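Local structure of carbohydrate binding module family 33 and 10 domain protein (Teredinibacter turnerae, 6RW7) at residues F116-P121 / D135-P140. The protein is an AA10 lytic polysaccharide monooxygenase, a copper-dependent oxidoreductase that probably binds and cleaves cellulose, seen here as its N-terminal catalytic domain. Numbering follows the deposited sequence.
Sequences FYITKP and DFEDQP
Tyr117 lays its ring against Pro140, whose CB stands 4.1 Å from the centroid of the tyrosine ring and 7° off its normal, a CH-pi contact over the face. CG lies anti to the carbonyl carbon (chi1 -66°), which lays the ring beside Pro140 with Asp138 O at its edge, in the ring plane, and one water joins Tyr117 OH to that same carbonyl oxygen. A leucine here, lacking the ring and its hydroxyl, would probably leave Pro140 without its CH-pi partner and that water without its phenol mate. Further on, Glu137 N donates a nearly straight bond to Ile118 O (3.0 Å). The acid then runs beside Ile118; in the conformer modelled here OE2 is salt-bridged to Arg175 and OE1 takes a bond from a second water, which also accepts from Ile118 N and donates to Gln139 O. This is the end of strand 111-118 in the beta-sandwich core of the LPMO, where the loop leading into strand 142-145 folds back roughly antiparallel and makes a single bridge, Thr119 with Phe136. There Thr119 CG2 sits over a face of the Phe136 ring, 3.8 Å from its centroid, while Val180 and Phe182 of strand 178-187 also touch that phenylalanine. Lys120 N binds Asp135 O at 2.8 Å, and its bent chain brings NZ above the carbonyl plane of Phe136, 2.8 Å from Phe136 O, with Ala134 O as another acceptor.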
# COMPACT_ATOMS: atom_id res chain seq x y z
N PHE A 116 -7.88 -3.97 2.54
CA PHE A 116 -7.46 -2.62 2.95
C PHE A 116 -7.75 -2.41 4.42
O PHE A 116 -8.89 -2.65 4.86
CB PHE A 116 -8.23 -1.54 2.18
CG PHE A 116 -8.08 -1.56 0.69
CD1 PHE A 116 -8.78 -2.47 -0.09
CD2 PHE A 116 -7.22 -0.67 0.06
CE1 PHE A 116 -8.66 -2.44 -1.48
CE2 PHE A 116 -7.09 -0.67 -1.31
CZ PHE A 116 -7.80 -1.55 -2.08
N TYR A 117 -6.75 -1.89 5.12
CA TYR A 117 -6.84 -1.48 6.53
C TYR A 117 -6.55 0.01 6.62
O TYR A 117 -5.80 0.52 5.79
CB TYR A 117 -5.81 -2.22 7.37
CG TYR A 117 -5.99 -3.71 7.51
CD1 TYR A 117 -5.59 -4.59 6.51
CD2 TYR A 117 -6.50 -4.25 8.68
CE1 TYR A 117 -5.77 -5.95 6.67
CE2 TYR A 117 -6.61 -5.61 8.88
CZ TYR A 117 -6.22 -6.47 7.87
OH TYR A 117 -6.38 -7.83 8.01
N ILE A 118 -7.10 0.67 7.64
CA ILE A 118 -6.79 2.10 7.89
C ILE A 118 -6.37 2.24 9.34
O ILE A 118 -6.78 1.41 10.18
CB ILE A 118 -7.99 3.00 7.49
CG1 ILE A 118 -7.57 4.47 7.41
CG2 ILE A 118 -9.19 2.77 8.39
CD1 ILE A 118 -8.57 5.31 6.68
N THR A 119 -5.61 3.29 9.61
CA THR A 119 -5.25 3.65 10.99
C THR A 119 -6.52 3.90 11.81
O THR A 119 -7.57 4.30 11.27
CB THR A 119 -4.24 4.81 10.98
OG1 THR A 119 -4.66 5.79 10.03
CG2 THR A 119 -2.84 4.33 10.67
N LYS A 120 -6.42 3.65 13.10
CA LYS A 120 -7.50 3.89 14.07
C LYS A 120 -7.88 5.36 14.05
O LYS A 120 -7.07 6.22 13.71
CB LYS A 120 -7.04 3.47 15.46
CG LYS A 120 -6.80 1.99 15.65
CD LYS A 120 -6.59 1.65 17.10
CE LYS A 120 -6.79 0.18 17.37
NZ LYS A 120 -5.56 -0.55 17.09
N PRO A 121 -9.12 5.69 14.43
CA PRO A 121 -9.56 7.08 14.32
C PRO A 121 -8.73 8.07 15.15
O PRO A 121 -8.58 9.19 14.73
CB PRO A 121 -11.03 7.05 14.75
CG PRO A 121 -11.21 5.74 15.43
CD PRO A 121 -10.19 4.78 14.86
N ASP A 135 -1.41 0.95 15.68
CA ASP A 135 -1.88 2.15 14.96
C ASP A 135 -3.10 1.82 14.09
O ASP A 135 -3.80 2.77 13.70
CB ASP A 135 -0.79 2.71 14.06
CG ASP A 135 0.42 3.24 14.80
OD1 ASP A 135 0.21 3.80 15.91
OD2 ASP A 135 1.56 3.14 14.25
N PHE A 136 -3.32 0.56 13.75
CA PHE A 136 -4.29 0.15 12.71
C PHE A 136 -5.50 -0.53 13.31
O PHE A 136 -5.41 -1.19 14.37
CB PHE A 136 -3.65 -0.80 11.69
CG PHE A 136 -2.77 -0.04 10.73
CD1 PHE A 136 -1.43 0.22 11.02
CD2 PHE A 136 -3.28 0.41 9.53
CE1 PHE A 136 -0.65 0.96 10.15
CE2 PHE A 136 -2.49 1.15 8.67
CZ PHE A 136 -1.17 1.39 8.97
N GLU A 137 -6.63 -0.37 12.64
CA GLU A 137 -7.86 -1.14 12.92
C GLU A 137 -7.53 -2.64 12.83
O GLU A 137 -6.71 -3.04 11.95
CB GLU A 137 -8.96 -0.78 11.93
CG GLU A 137 -9.48 0.63 12.07
CD GLU A 137 -10.80 0.88 11.36
OE1 GLU A 137 -11.01 0.31 10.24
OE2 GLU A 137 -11.63 1.66 11.92
N ASP A 138 -8.14 -3.43 13.69
CA ASP A 138 -7.88 -4.89 13.74
C ASP A 138 -8.45 -5.59 12.51
O ASP A 138 -7.91 -6.63 12.18
CB ASP A 138 -8.49 -5.48 15.01
CG ASP A 138 -7.77 -5.00 16.26
OD1 ASP A 138 -6.59 -4.56 16.15
OD2 ASP A 138 -8.40 -5.05 17.33
N GLN A 139 -9.53 -5.08 11.93
CA GLN A 139 -10.21 -5.71 10.79
C GLN A 139 -10.07 -4.78 9.59
O GLN A 139 -10.05 -3.56 9.73
CB GLN A 139 -11.68 -5.98 11.11
CG GLN A 139 -11.88 -6.98 12.24
CD GLN A 139 -11.41 -8.36 11.85
OE1 GLN A 139 -11.61 -8.80 10.72
NE2 GLN A 139 -10.73 -9.03 12.77
N PRO A 140 -10.07 -5.33 8.37
CA PRO A 140 -10.03 -4.47 7.19
C PRO A 140 -11.34 -3.69 7.01
O PRO A 140 -12.39 -4.22 7.31
CB PRO A 140 -9.81 -5.43 6.01
CG PRO A 140 -10.14 -6.79 6.55
CD PRO A 140 -10.03 -6.76 8.06
O HOH W 1 -7.61 -8.65 10.27
O HOH W 2 -9.32 -1.02 8.64
O HOH W 3 -5.69 -3.27 18.19